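Local structure of putative hydrolase (Shewanella frigidimarina, 3LHO) at residues A[4-9]-A[62-67]; A[49-54]-A[119-124]; A[106-111]-A[144-149]; A[135-140]-A[221-226]; A[169-174]-A[236-241]. The protein probably acts as an iron(II)-dependent dioxygenase of the 2-oxoadipate dioxygenase/decarboxylase family. All coordinates share one frame; numbering follows the deposited sequence. Where two conformers were deposited one is given.

In the fold
Along the chain, contacts 1 and 2 interlock, as do 2 and 3, 3 and 4, and 4 and 5, because their segments alternate in sequence. Contacts 2, 3 and 4 gather round helices 106-116 and 140-149 and the loop joining them, with centres 15 to 20 Å apart, and hold this helical and hairpin part together; contacts 2 and 4 touch where V119 CG2 meets W136 CZ3 at 3.6 Å. Contact 5 lies in the mixed sheet whose strands carry the nickel ligands, across the chain's centre and about 39 Å from contact 4 between centres. Contact 1 joins helix 6-20 to the loop before strand 67-74, about 19 Å from contact 2 and about 23 Å from contact 5 between centres.

Contact 1 (A[4-9]-A[62-67]). With SO4 (sulfate ion), chain E.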
# COMPACT_ATOMS: atom_id res chain seq x y z
N THR A 4 -0.22 1.45 -20.65
CA THR A 4 -0.94 2.58 -21.26
C THR A 4 -2.41 2.67 -20.78
O THR A 4 -3.07 3.70 -20.96
CB THR A 4 -0.90 2.46 -22.78
OG1 THR A 4 -1.47 1.20 -23.17
CG2 THR A 4 0.57 2.52 -23.30
N ASP A 5 -2.91 1.62 -20.14
CA ASP A 5 -4.29 1.58 -19.66
C ASP A 5 -4.35 1.37 -18.14
O ASP A 5 -3.77 0.42 -17.60
CB ASP A 5 -5.03 0.47 -20.38
CG ASP A 5 -6.49 0.42 -19.99
OD1 ASP A 5 -6.76 -0.12 -18.92
OD2 ASP A 5 -7.35 0.91 -20.74
N VAL A 6 -5.05 2.31 -17.49
CA VAL A 6 -5.18 2.38 -16.03
C VAL A 6 -5.86 1.14 -15.49
O VAL A 6 -5.39 0.58 -14.51
CB VAL A 6 -5.90 3.67 -15.61
CG1 VAL A 6 -7.32 3.75 -16.18
CG2 VAL A 6 -5.88 3.83 -14.09
N ASN A 7 -6.87 0.62 -16.21
CA ASN A 7 -7.53 -0.59 -15.73
C ASN A 7 -6.60 -1.77 -15.76
O ASN A 7 -6.58 -2.53 -14.81
CB ASN A 7 -8.83 -0.87 -16.49
CG ASN A 7 -9.87 0.16 -16.19
OD1 ASN A 7 -10.12 0.49 -15.03
ND2 ASN A 7 -10.45 0.73 -17.24
N ALA A 8 -5.81 -1.92 -16.83
CA ALA A 8 -4.85 -2.99 -16.93
C ALA A 8 -3.79 -2.94 -15.82
O ALA A 8 -3.39 -3.98 -15.31
CB ALA A 8 -4.17 -2.97 -18.31
N LEU A 9 -3.34 -1.74 -15.44
CA LEU A 9 -2.33 -1.59 -14.39
C LEU A 9 -2.84 -2.07 -13.04
O LEU A 9 -2.20 -2.89 -12.38
CB LEU A 9 -1.83 -0.13 -14.28
CG LEU A 9 -0.84 0.24 -13.18
CD1 LEU A 9 0.38 -0.71 -13.19
CD2 LEU A 9 -0.40 1.67 -13.33
N THR A 62 1.50 8.94 -13.42
CA THR A 62 1.36 10.25 -14.07
C THR A 62 1.41 10.09 -15.59
O THR A 62 0.81 10.87 -16.30
CB THR A 62 2.41 11.24 -13.63
OG1 THR A 62 3.71 10.70 -13.91
CG2 THR A 62 2.25 11.56 -12.15
N SER A 63 2.03 9.02 -16.07
CA SER A 63 2.08 8.78 -17.50
C SER A 63 0.72 8.37 -18.10
O SER A 63 0.55 8.43 -19.31
CB SER A 63 3.12 7.72 -17.78
OG SER A 63 2.65 6.46 -17.31
N ILE A 64 -0.24 7.94 -17.27
CA ILE A 64 -1.55 7.52 -17.73
C ILE A 64 -2.67 8.37 -17.10
O ILE A 64 -3.81 7.90 -16.92
CB ILE A 64 -1.81 6.02 -17.46
CG1 ILE A 64 -1.62 5.68 -15.95
CG2 ILE A 64 -0.86 5.15 -18.31
CD1 ILE A 64 -2.00 4.29 -15.62
N GLY A 65 -2.33 9.59 -16.70
CA GLY A 65 -3.34 10.57 -16.30
C GLY A 65 -3.45 10.99 -14.86
O GLY A 65 -4.20 11.91 -14.57
N TYR A 66 -2.72 10.35 -13.94
CA TYR A 66 -2.76 10.79 -12.55
C TYR A 66 -2.10 12.12 -12.38
O TYR A 66 -1.12 12.46 -13.04
CB TYR A 66 -2.12 9.72 -11.61
CG TYR A 66 -3.05 8.59 -11.26
CD1 TYR A 66 -3.26 7.49 -12.13
CD2 TYR A 66 -3.79 8.62 -10.09
CE1 TYR A 66 -4.18 6.45 -11.77
CE2 TYR A 66 -4.68 7.60 -9.73
CZ TYR A 66 -4.90 6.53 -10.58
OH TYR A 66 -5.83 5.58 -10.16
N VAL A 67 -2.60 12.88 -11.44
CA VAL A 67 -2.13 14.22 -11.17
C VAL A 67 -1.72 14.30 -9.70
O VAL A 67 -2.44 13.82 -8.84
CB VAL A 67 -3.23 15.25 -11.44
CG1 VAL A 67 -2.76 16.67 -11.06
CG2 VAL A 67 -3.69 15.17 -12.93
S SO4 E . -1.62 -1.86 -21.05
O1 SO4 E . -2.86 -2.27 -21.69
O2 SO4 E . -1.87 -0.70 -20.21
O3 SO4 E . -1.11 -2.96 -20.23
O4 SO4 E . -0.63 -1.46 -22.06
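The ring of Y66 meets V6 at its edge: methyl CG2 of V6 lies near the ring plane, 3.9 Å from Y66 CE1, and the two side chains cross at about a right angle. H86 adds an edge-to-face ring contact, while the phenol OH is hydrogen-bonded to P92 O, which holds the phenol end in place. Most of the apolar work falls to I64. Its CG1 sits between its own backbone N and carbonyl carbon (chi1 56°), and from there the extended chain carries CD1 to the start of helix 6-20. That methyl lies 3.7 Å from V6 CA and 3.8 Å from L9 CD2. The other branch, CG2, rests 3.7 Å from T4 O. Shortening I64 to an alanine would probably leave a gap beside V6 CA and L9 CD2 and deprive the first helical turn of its main apolar partner in segment 62-67. On the polar side, D5 is the N-cap: its OD1 uses the anti lone pair to accept from A8 N at 2.9 Å (159°). T4 OG1 donates to sulfate O4 at 3.0 Å; D5 N also faces the ion, at a modelled distance too short to be taken literally, and H3 is a further ligand. The chemistry is therefore divided: aliphatic and aromatic carbon joins the segments, whereas the polar groups cap the helix and bind an anion probably taken from the crystallisation liquor.

Contact 2 (A[49-54]-A[119-124]); sequences IAKVNL and VDIAAT. With SO4 (sulfate ion), chain C.
Two irregular connections meet here, the short 3-10 turn of K51 after strand 39-47 and the V119-T124 turn after helix 106-116. K51 spans them: its chain bends at chi3 (-60°), which brings NZ to V119 O at 2.7 Å, in the carbonyl plane with a C=O...N angle of 151°. I116 O is a second acceptor for the ammonium. On the way, K51 CD runs past V119 CB at 4.1 Å, the two side chains sliding by each other in opposite directions, and K51 CG faces I121 CG1. With a methionine in its place, V119 O and the end of helix 106-116 would probably lose the donor they share. Behind the lysine, methyl CG2 of T124 approaches K51 O to 3.5 Å. A water bridges the same two residues, donating to K51 O at 2.7 Å and to T124 OG1 at 2.9 Å; that hydroxyl in turn donates to I121 O. D120 OD1 accepts from A122 N, forming an Asx turn. V52 CG1 faces V119 CG1, and V52 also packs on I116 of helix 106-116. V119 continues onto W136, while T124 O accepts from H60 in helix 54-62, placing the contact between these two helices.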
# COMPACT_ATOMS: atom_id res chain seq x y z
N ILE A 49 16.20 6.70 -2.66
CA ILE A 49 17.42 6.42 -3.42
C ILE A 49 16.98 6.67 -4.89
O ILE A 49 15.93 6.15 -5.33
CB ILE A 49 17.88 4.95 -3.19
CG1 ILE A 49 18.39 4.76 -1.74
CG2 ILE A 49 18.96 4.54 -4.20
CD1 ILE A 49 18.72 3.37 -1.32
N ALA A 50 17.74 7.51 -5.61
CA ALA A 50 17.35 8.06 -6.92
C ALA A 50 16.79 6.99 -7.85
O ALA A 50 15.72 7.13 -8.50
CB ALA A 50 18.59 8.77 -7.59
N LYS A 51 17.50 5.90 -7.92
CA LYS A 51 17.10 4.82 -8.83
C LYS A 51 15.63 4.38 -8.66
O LYS A 51 14.97 3.91 -9.63
CB LYS A 51 17.99 3.60 -8.62
CG LYS A 51 17.91 2.61 -9.81
CD LYS A 51 18.65 1.26 -9.59
CE LYS A 51 20.12 1.38 -9.33
NZ LYS A 51 20.75 0.03 -9.10
N VAL A 52 15.10 4.48 -7.44
CA VAL A 52 13.79 3.88 -7.11
C VAL A 52 12.93 4.84 -6.29
O VAL A 52 12.01 4.41 -5.64
CB VAL A 52 13.93 2.53 -6.31
CG1 VAL A 52 14.61 1.47 -7.13
CG2 VAL A 52 14.68 2.70 -5.02
N ASN A 53 13.19 6.13 -6.37
CA ASN A 53 12.54 7.08 -5.46
C ASN A 53 11.04 7.30 -5.77
O ASN A 53 10.50 6.71 -6.68
CB ASN A 53 13.35 8.38 -5.38
CG ASN A 53 13.27 9.22 -6.59
OD1 ASN A 53 12.37 9.06 -7.43
ND2 ASN A 53 14.18 10.19 -6.69
N LEU A 54 10.39 8.07 -4.92
CA LEU A 54 8.96 8.34 -5.05
C LEU A 54 8.59 8.69 -6.54
O LEU A 54 7.66 8.09 -7.10
CB LEU A 54 8.57 9.47 -4.06
CG LEU A 54 7.11 9.52 -3.63
CD1 LEU A 54 6.97 10.47 -2.46
CD2 LEU A 54 6.23 9.94 -4.81
N VAL A 119 19.05 -3.68 -7.98
CA VAL A 119 17.98 -3.35 -8.91
C VAL A 119 18.57 -2.86 -10.25
O VAL A 119 19.30 -1.87 -10.30
CB VAL A 119 17.06 -2.26 -8.36
CG1 VAL A 119 15.97 -1.87 -9.41
CG2 VAL A 119 16.41 -2.69 -7.02
N ASP A 120 18.28 -3.59 -11.32
CA ASP A 120 18.55 -3.10 -12.67
C ASP A 120 17.75 -1.86 -13.01
O ASP A 120 16.51 -1.87 -13.00
CB ASP A 120 18.23 -4.21 -13.68
CG ASP A 120 18.56 -3.81 -15.11
OD1 ASP A 120 19.06 -2.69 -15.36
OD2 ASP A 120 18.31 -4.64 -16.00
N ILE A 121 18.45 -0.78 -13.33
CA ILE A 121 17.78 0.51 -13.60
C ILE A 121 16.75 0.34 -14.72
O ILE A 121 15.70 0.95 -14.72
CB ILE A 121 18.76 1.66 -13.92
CG1 ILE A 121 18.01 3.00 -13.95
CG2 ILE A 121 19.57 1.37 -15.28
CD1 ILE A 121 18.88 4.22 -13.94
N ALA A 122 17.05 -0.55 -15.67
CA ALA A 122 16.14 -0.78 -16.76
C ALA A 122 14.79 -1.36 -16.33
O ALA A 122 13.80 -1.15 -16.99
CB ALA A 122 16.79 -1.64 -17.80
N ALA A 123 14.77 -2.08 -15.21
CA ALA A 123 13.56 -2.68 -14.70
C ALA A 123 12.57 -1.61 -14.26
O ALA A 123 11.36 -1.85 -14.25
CB ALA A 123 13.89 -3.66 -13.48
N THR A 124 13.09 -0.42 -13.92
CA THR A 124 12.27 0.60 -13.28
C THR A 124 11.33 1.28 -14.26
O THR A 124 10.39 1.97 -13.84
CB THR A 124 13.09 1.67 -12.55
OG1 THR A 124 13.87 2.38 -13.50
CG2 THR A 124 14.01 1.06 -11.48
S SO4 C . 21.24 8.19 -4.74
O1 SO4 C . 21.16 7.59 -6.07
O2 SO4 C . 19.90 8.58 -4.25
O3 SO4 C . 21.88 7.23 -3.84
O4 SO4 C . 22.02 9.42 -4.84
O HOH W 1 15.09 4.68 -12.25

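Contact 3 (A[106-111]-A[144-149])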
# COMPACT_ATOMS: atom_id res chain seq x y z
N PRO A 106 24.16 4.16 10.19
CA PRO A 106 25.05 3.90 9.04
C PRO A 106 24.97 2.44 8.53
O PRO A 106 25.02 2.19 7.33
CB PRO A 106 26.44 4.20 9.62
CG PRO A 106 26.16 5.29 10.71
CD PRO A 106 24.82 4.95 11.27
N GLU A 107 24.81 1.49 9.44
CA GLU A 107 24.71 0.09 9.12
C GLU A 107 23.42 -0.23 8.36
O GLU A 107 23.43 -0.95 7.36
CB GLU A 107 24.85 -0.75 10.41
CG GLU A 107 26.26 -0.59 11.07
CD GLU A 107 26.39 0.60 12.06
OE1 GLU A 107 25.47 1.42 12.19
OE2 GLU A 107 27.45 0.72 12.72
N VAL A 108 22.31 0.33 8.80
CA VAL A 108 21.08 0.14 8.03
C VAL A 108 21.15 0.82 6.62
O VAL A 108 20.67 0.26 5.62
CB VAL A 108 19.88 0.63 8.84
CG1 VAL A 108 18.66 0.82 7.96
CG2 VAL A 108 19.59 -0.40 9.95
N GLN A 109 21.74 2.01 6.56
CA GLN A 109 21.87 2.75 5.32
C GLN A 109 22.67 1.92 4.34
O GLN A 109 22.27 1.75 3.20
CB GLN A 109 22.54 4.11 5.55
CG GLN A 109 21.80 5.07 6.49
CD GLN A 109 22.28 6.49 6.38
OE1 GLN A 109 22.61 6.93 5.29
NE2 GLN A 109 22.32 7.24 7.51
N LYS A 110 23.78 1.34 4.79
CA LYS A 110 24.61 0.51 3.93
C LYS A 110 23.83 -0.69 3.45
O LYS A 110 23.92 -1.06 2.26
CB LYS A 110 25.90 0.08 4.64
CG LYS A 110 26.77 -0.95 3.88
CD LYS A 110 28.21 -1.04 4.43
CE LYS A 110 29.08 -1.99 3.60
NZ LYS A 110 30.56 -1.84 3.87
N SER A 111 23.05 -1.32 4.35
CA SER A 111 22.30 -2.51 3.95
C SER A 111 21.24 -2.19 2.90
O SER A 111 21.07 -2.95 1.96
CB SER A 111 21.65 -3.19 5.16
OG SER A 111 22.64 -3.88 5.90
N GLN A 144 16.64 -8.59 9.99
CA GLN A 144 16.50 -8.22 11.42
C GLN A 144 17.06 -6.86 11.77
O GLN A 144 16.48 -6.15 12.61
CB GLN A 144 17.22 -9.24 12.34
CG GLN A 144 16.48 -10.56 12.45
CD GLN A 144 15.15 -10.41 13.17
OE1 GLN A 144 15.03 -9.57 14.08
NE2 GLN A 144 14.15 -11.20 12.77
N ALA A 145 18.21 -6.51 11.18
CA ALA A 145 18.86 -5.20 11.42
C ALA A 145 17.92 -4.08 10.95
O ALA A 145 17.74 -3.10 11.64
CB ALA A 145 20.23 -5.11 10.71
N LEU A 146 17.30 -4.26 9.78
CA LEU A 146 16.33 -3.28 9.28
C LEU A 146 15.12 -3.21 10.22
O LEU A 146 14.70 -2.10 10.64
CB LEU A 146 15.89 -3.62 7.84
CG LEU A 146 16.67 -2.94 6.70
CD1 LEU A 146 18.18 -3.27 6.71
CD2 LEU A 146 16.04 -3.33 5.35
N LEU A 147 14.61 -4.39 10.57
CA LEU A 147 13.41 -4.50 11.39
C LEU A 147 13.62 -3.82 12.75
O LEU A 147 12.70 -3.24 13.24
CB LEU A 147 13.00 -5.99 11.50
CG LEU A 147 11.66 -6.37 12.14
CD1 LEU A 147 10.45 -5.77 11.39
CD2 LEU A 147 11.54 -7.88 12.22
N ALA A 148 14.83 -3.82 13.26
CA ALA A 148 15.12 -3.23 14.59
C ALA A 148 14.92 -1.72 14.58
O ALA A 148 14.64 -1.13 15.60
CB ALA A 148 16.55 -3.58 15.06
N GLU A 149 15.07 -1.10 13.42
CA GLU A 149 14.93 0.36 13.32
C GLU A 149 13.69 0.79 12.52
O GLU A 149 13.18 1.87 12.75
CB GLU A 149 16.18 0.94 12.69
CG GLU A 149 17.38 0.87 13.59
CD GLU A 149 18.62 1.43 12.94
OE1 GLU A 149 18.49 2.45 12.24
OE2 GLU A 149 19.71 0.82 13.08
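V108 and E149 slide past each other in opposite directions, each reaching from its own helix toward the other. The E149 chain is extended beyond CG (chi2 179°), which lays its carboxylate beside the valine: OE2 is 3.4 Å and CD 3.6 Å from V108 CG2. The same methyl stands 3.7 Å from A145 O, so CG2 is flanked by a backbone carbonyl as well as by the acid. The other valine branch, CG1, meets L146 CD1 at 4.3 Å. One helical turn on, S111 offers its CB to that same leucine methyl at 3.8 Å. In the conformer given, L146 CD1 thus meets both V108 and S111; the leucine also packs on A153 and A157 of helix 151-159. Helices 106-116 and 140-149 cross steeply, the segment axes passing 9.7 Å apart at -126°, and their backbones are nearest at V108 and L146, with CA atoms 6.0 Å apart. Outside the pair, S105 OG supplies a hydrogen bond to E149 OE2 and also accepts from V108 N. The interface itself is van der Waals contact without a polar bond between the segments, the valine methyl meeting carboxylate and carbonyl oxygens as well as leucine carbon.

Contact 4 (A[135-140]-A[221-226])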
# COMPACT_ATOMS: atom_id res chain seq x y z
N HIS A 135 14.16 -7.64 -6.06
CA HIS A 135 15.21 -7.65 -7.07
C HIS A 135 16.59 -8.03 -6.47
O HIS A 135 17.60 -8.01 -7.19
CB HIS A 135 15.32 -6.28 -7.72
CG HIS A 135 14.12 -5.88 -8.52
ND1 HIS A 135 14.14 -5.77 -9.90
CD2 HIS A 135 12.87 -5.51 -8.14
CE1 HIS A 135 12.95 -5.37 -10.33
NE2 HIS A 135 12.16 -5.21 -9.28
N TRP A 136 16.62 -8.35 -5.18
CA TRP A 136 17.86 -8.49 -4.42
C TRP A 136 17.82 -9.78 -3.60
O TRP A 136 16.76 -10.24 -3.22
CB TRP A 136 18.08 -7.28 -3.48
CG TRP A 136 16.85 -6.92 -2.76
CD1 TRP A 136 16.38 -7.50 -1.61
CD2 TRP A 136 15.89 -5.94 -3.15
NE1 TRP A 136 15.18 -6.95 -1.26
CE2 TRP A 136 14.84 -5.99 -2.19
CE3 TRP A 136 15.79 -5.03 -4.22
CZ2 TRP A 136 13.74 -5.15 -2.25
CZ3 TRP A 136 14.69 -4.22 -4.30
CH2 TRP A 136 13.67 -4.27 -3.30
N ASP A 137 19.00 -10.37 -3.42
CA ASP A 137 19.25 -11.36 -2.36
C ASP A 137 19.30 -10.64 -1.02
O ASP A 137 19.86 -9.54 -0.90
CB ASP A 137 20.58 -12.04 -2.56
CG ASP A 137 20.58 -12.91 -3.77
OD1 ASP A 137 19.54 -13.54 -4.01
OD2 ASP A 137 21.59 -12.92 -4.50
N VAL A 138 18.73 -11.25 -0.01
CA VAL A 138 18.79 -10.69 1.33
C VAL A 138 18.81 -11.83 2.34
O VAL A 138 18.12 -12.85 2.15
CB VAL A 138 17.64 -9.68 1.55
CG1 VAL A 138 16.29 -10.27 1.20
CG2 VAL A 138 17.68 -9.11 2.97
N ASP A 139 19.60 -11.66 3.40
CA ASP A 139 19.70 -12.69 4.45
C ASP A 139 18.93 -12.29 5.72
O ASP A 139 18.46 -11.15 5.85
CB ASP A 139 21.17 -13.06 4.79
CG ASP A 139 21.98 -11.91 5.39
OD1 ASP A 139 21.44 -10.85 5.77
OD2 ASP A 139 23.20 -12.08 5.43
N LYS A 140 18.81 -13.23 6.64
CA LYS A 140 17.96 -13.03 7.82
C LYS A 140 18.51 -11.94 8.71
O LYS A 140 17.73 -11.16 9.25
CB LYS A 140 17.80 -14.35 8.60
CG LYS A 140 17.04 -15.43 7.81
CD LYS A 140 16.71 -16.67 8.65
CE LYS A 140 17.87 -17.55 8.86
NZ LYS A 140 17.51 -18.66 9.82
N ASN A 221 11.83 -16.15 0.98
CA ASN A 221 13.00 -16.99 0.75
C ASN A 221 14.28 -16.19 0.88
O ASN A 221 14.84 -15.68 -0.07
CB ASN A 221 12.89 -17.71 -0.59
CG ASN A 221 11.60 -18.51 -0.72
OD1 ASN A 221 10.74 -18.19 -1.52
ND2 ASN A 221 11.43 -19.50 0.14
N PHE A 222 14.71 -16.04 2.12
CA PHE A 222 15.97 -15.40 2.42
C PHE A 222 17.09 -16.30 1.91
O PHE A 222 16.90 -17.51 1.66
CB PHE A 222 16.11 -15.11 3.92
CG PHE A 222 15.15 -14.05 4.43
CD1 PHE A 222 15.34 -12.72 4.12
CD2 PHE A 222 14.06 -14.39 5.22
CE1 PHE A 222 14.45 -11.75 4.55
CE2 PHE A 222 13.19 -13.43 5.66
CZ PHE A 222 13.37 -12.09 5.31
N THR A 223 18.27 -15.72 1.75
CA THR A 223 19.43 -16.49 1.32
C THR A 223 19.74 -17.63 2.28
O THR A 223 20.11 -18.69 1.84
CB THR A 223 20.68 -15.58 1.07
OG1 THR A 223 21.02 -14.86 2.26
CG2 THR A 223 20.37 -14.57 -0.02
N ASP A 224 19.52 -17.44 3.58
CA ASP A 224 19.84 -18.48 4.54
C ASP A 224 18.63 -19.02 5.29
O ASP A 224 18.79 -19.53 6.38
CB ASP A 224 20.91 -17.97 5.53
CG ASP A 224 20.57 -16.64 6.17
OD1 ASP A 224 19.51 -16.05 5.88
OD2 ASP A 224 21.42 -16.11 6.92
N GLY A 225 17.43 -18.92 4.73
CA GLY A 225 16.23 -19.42 5.41
C GLY A 225 14.93 -19.05 4.73
O GLY A 225 14.87 -18.12 3.92
N ASP A 226 13.91 -19.84 5.04
CA ASP A 226 12.55 -19.64 4.58
C ASP A 226 11.71 -19.24 5.79
O ASP A 226 11.44 -20.03 6.67
CB ASP A 226 12.02 -20.92 3.96
CG ASP A 226 12.92 -21.42 2.86
OD1 ASP A 226 13.10 -20.68 1.89
OD2 ASP A 226 13.47 -22.52 3.02
O HOH W 2 17.11 -13.92 -0.99
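The K140 side chain crosses those of F222 and D224 obliquely, and each part of it meets something different. CB lies near D224 OD1. CG is closer to that oxygen, at 3.2 Å, and 4.0 Å from F222 CB, approaching the phenyl group obliquely. Beyond CG the chain bends at chi3 (-77°), so that CE passes D224 O at 3.3 Å and runs by G225 CA, where a CB on the glycine would clash with the lysine chain. NZ ends 5.1 Å from D224 OD1, too far for a salt bridge. D224 instead spends OD1 on the lysine's backbone: K140 N donates to its syn lone pair at 3.0 Å. A second bond, T223 N to V138 O at 2.9 Å (167°), joins the turn to the loop, with the donor tilted 32° from the carbonyl plane. V138 O also lies at the edge of the F222 ring, in its plane, while V138 CG1 touches F222 CD1 side by side. Next to it, T223 CG2 rests on D137 CB, and D139, the N-cap of helix 140-149, directs OD1 to T142. Two hydrogen bonds of opposite direction thus join the hairpin of strands 217-222 and 225-230 to the approach and first residue of that helix, and the D224 carboxylate at K140 N would probably interact favourably with the helix dipole.

Contact 5 (A[169-174]-A[236-241])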
# COMPACT_ATOMS: atom_id res chain seq x y z
N SER A 169 -13.54 1.58 -1.00
CA SER A 169 -14.26 2.79 -0.74
C SER A 169 -15.62 2.39 -0.19
O SER A 169 -16.49 1.87 -0.94
CB SER A 169 -14.48 3.60 -2.03
OG SER A 169 -15.36 4.68 -1.77
N ILE A 170 -15.81 2.67 1.10
CA ILE A 170 -17.08 2.42 1.77
C ILE A 170 -18.14 3.37 1.17
O ILE A 170 -19.27 2.94 0.92
CB ILE A 170 -16.98 2.60 3.32
CG1 ILE A 170 -16.07 1.51 3.91
CG2 ILE A 170 -18.37 2.54 3.96
CD1 ILE A 170 -15.69 1.75 5.37
N ASN A 171 -17.76 4.62 0.92
CA ASN A 171 -18.62 5.59 0.25
C ASN A 171 -19.34 4.96 -0.94
O ASN A 171 -20.54 5.10 -1.09
CB ASN A 171 -17.85 6.82 -0.25
CG ASN A 171 -17.12 7.57 0.89
OD1 ASN A 171 -16.28 7.01 1.61
ND2 ASN A 171 -17.41 8.86 1.01
N ASP A 172 -18.59 4.23 -1.76
CA ASP A 172 -19.11 3.67 -3.01
C ASP A 172 -19.81 2.32 -2.91
O ASP A 172 -20.42 1.89 -3.89
CB ASP A 172 -18.00 3.58 -4.02
CG ASP A 172 -17.54 4.97 -4.54
OD1 ASP A 172 -18.11 5.46 -5.53
OD2 ASP A 172 -16.56 5.53 -4.00
N LEU A 173 -19.74 1.65 -1.76
CA LEU A 173 -20.43 0.34 -1.63
C LEU A 173 -21.95 0.56 -1.59
O LEU A 173 -22.45 1.26 -0.72
CB LEU A 173 -20.01 -0.40 -0.36
CG LEU A 173 -18.59 -0.96 -0.24
CD1 LEU A 173 -18.39 -1.46 1.19
CD2 LEU A 173 -18.33 -2.08 -1.27
N PRO A 174 -22.68 0.00 -2.57
CA PRO A 174 -24.13 0.27 -2.56
C PRO A 174 -24.93 -0.29 -1.38
O PRO A 174 -25.97 0.26 -1.06
CB PRO A 174 -24.61 -0.34 -3.88
CG PRO A 174 -23.54 -1.20 -4.38
CD PRO A 174 -22.25 -0.66 -3.81
N PHE A 236 -10.30 -0.54 4.51
CA PHE A 236 -11.65 -0.01 4.22
C PHE A 236 -11.65 1.43 4.68
O PHE A 236 -11.18 1.73 5.75
CB PHE A 236 -12.72 -0.86 4.94
CG PHE A 236 -12.52 -2.34 4.71
CD1 PHE A 236 -13.09 -2.96 3.62
CD2 PHE A 236 -11.69 -3.08 5.53
CE1 PHE A 236 -12.84 -4.30 3.37
CE2 PHE A 236 -11.45 -4.44 5.28
CZ PHE A 236 -12.01 -5.03 4.19
N ALA A 237 -12.15 2.34 3.85
CA ALA A 237 -12.15 3.75 4.22
C ALA A 237 -13.48 4.41 3.86
O ALA A 237 -14.01 4.22 2.76
CB ALA A 237 -10.99 4.51 3.49
N ARG A 238 -14.02 5.18 4.81
CA ARG A 238 -15.10 6.09 4.55
C ARG A 238 -14.58 7.52 4.65
O ARG A 238 -14.06 7.89 5.68
CB ARG A 238 -16.24 5.88 5.54
CG ARG A 238 -17.44 6.80 5.27
CD ARG A 238 -18.69 6.41 6.03
NE ARG A 238 -19.71 7.46 5.94
CZ ARG A 238 -20.83 7.51 6.65
NH1 ARG A 238 -21.13 6.59 7.55
NH2 ARG A 238 -21.68 8.51 6.46
N ARG A 239 -14.79 8.31 3.60
CA ARG A 239 -14.48 9.73 3.65
C ARG A 239 -15.71 10.61 3.77
O ARG A 239 -16.78 10.26 3.27
CB ARG A 239 -13.71 10.14 2.40
CG ARG A 239 -12.37 9.47 2.27
CD ARG A 239 -11.74 9.80 0.90
NE ARG A 239 -10.47 9.11 0.83
CZ ARG A 239 -9.39 9.47 1.52
NH1 ARG A 239 -9.36 10.57 2.28
NH2 ARG A 239 -8.33 8.70 1.44
N TYR A 240 -15.52 11.76 4.42
CA TYR A 240 -16.58 12.73 4.63
C TYR A 240 -16.31 14.05 3.95
O TYR A 240 -15.14 14.39 3.65
CB TYR A 240 -16.79 12.93 6.12
CG TYR A 240 -17.31 11.71 6.84
CD1 TYR A 240 -16.47 10.66 7.19
CD2 TYR A 240 -18.64 11.62 7.22
CE1 TYR A 240 -16.95 9.56 7.86
CE2 TYR A 240 -19.12 10.53 7.89
CZ TYR A 240 -18.29 9.50 8.22
OH TYR A 240 -18.78 8.41 8.91
N PRO A 241 -17.38 14.80 3.65
CA PRO A 241 -17.20 16.11 3.02
C PRO A 241 -16.58 17.14 3.94
O PRO A 241 -16.87 17.18 5.14
CB PRO A 241 -18.63 16.53 2.67
CG PRO A 241 -19.42 15.32 2.65
CD PRO A 241 -18.79 14.38 3.62
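S169, the last residue of strand 165-169, pairs with A237 in a parallel bridge with their CA atoms 5.5 Å apart. Its hydroxyl turns back to its own turn, donating to the anti lone pair of D172 OD2 at 2.7 Å. I170 then carries on the ladder through its backbone, its N donating to A237 O at 2.9 Å (162°). The isoleucine side chain lies along the partner strand: in the conformer given, CG1 sits beside its own backbone N, anti to the carbonyl carbon (chi1 -67°), and CD1 reaches F236 CB at 4.0 Å, while CB meets R238 CB. N171 comes next and grips the strand with both ends of its amide. OD1 accepts from R239 N at 2.8 Å, in the carbonyl plane on a lone pair, and ND2 donates to R239 O at 2.7 Å (156°), nearly within the amide plane. The two bonds fix the rotation of the amide. R239 itself leads elsewhere, to a salt bridge with D40 and a cation-pi contact with F251. L173 closes the type I turn, its N bonding to I170 O. Parallel pairing thus ends at S169 and I170 with A237, and the N171 amide then bonds N and O of R239 in place of the next backbone pair, in the sheet whose strands supply the nickel ligands H41, H165 and E235, consistent with the glyoxalase-clan metal site.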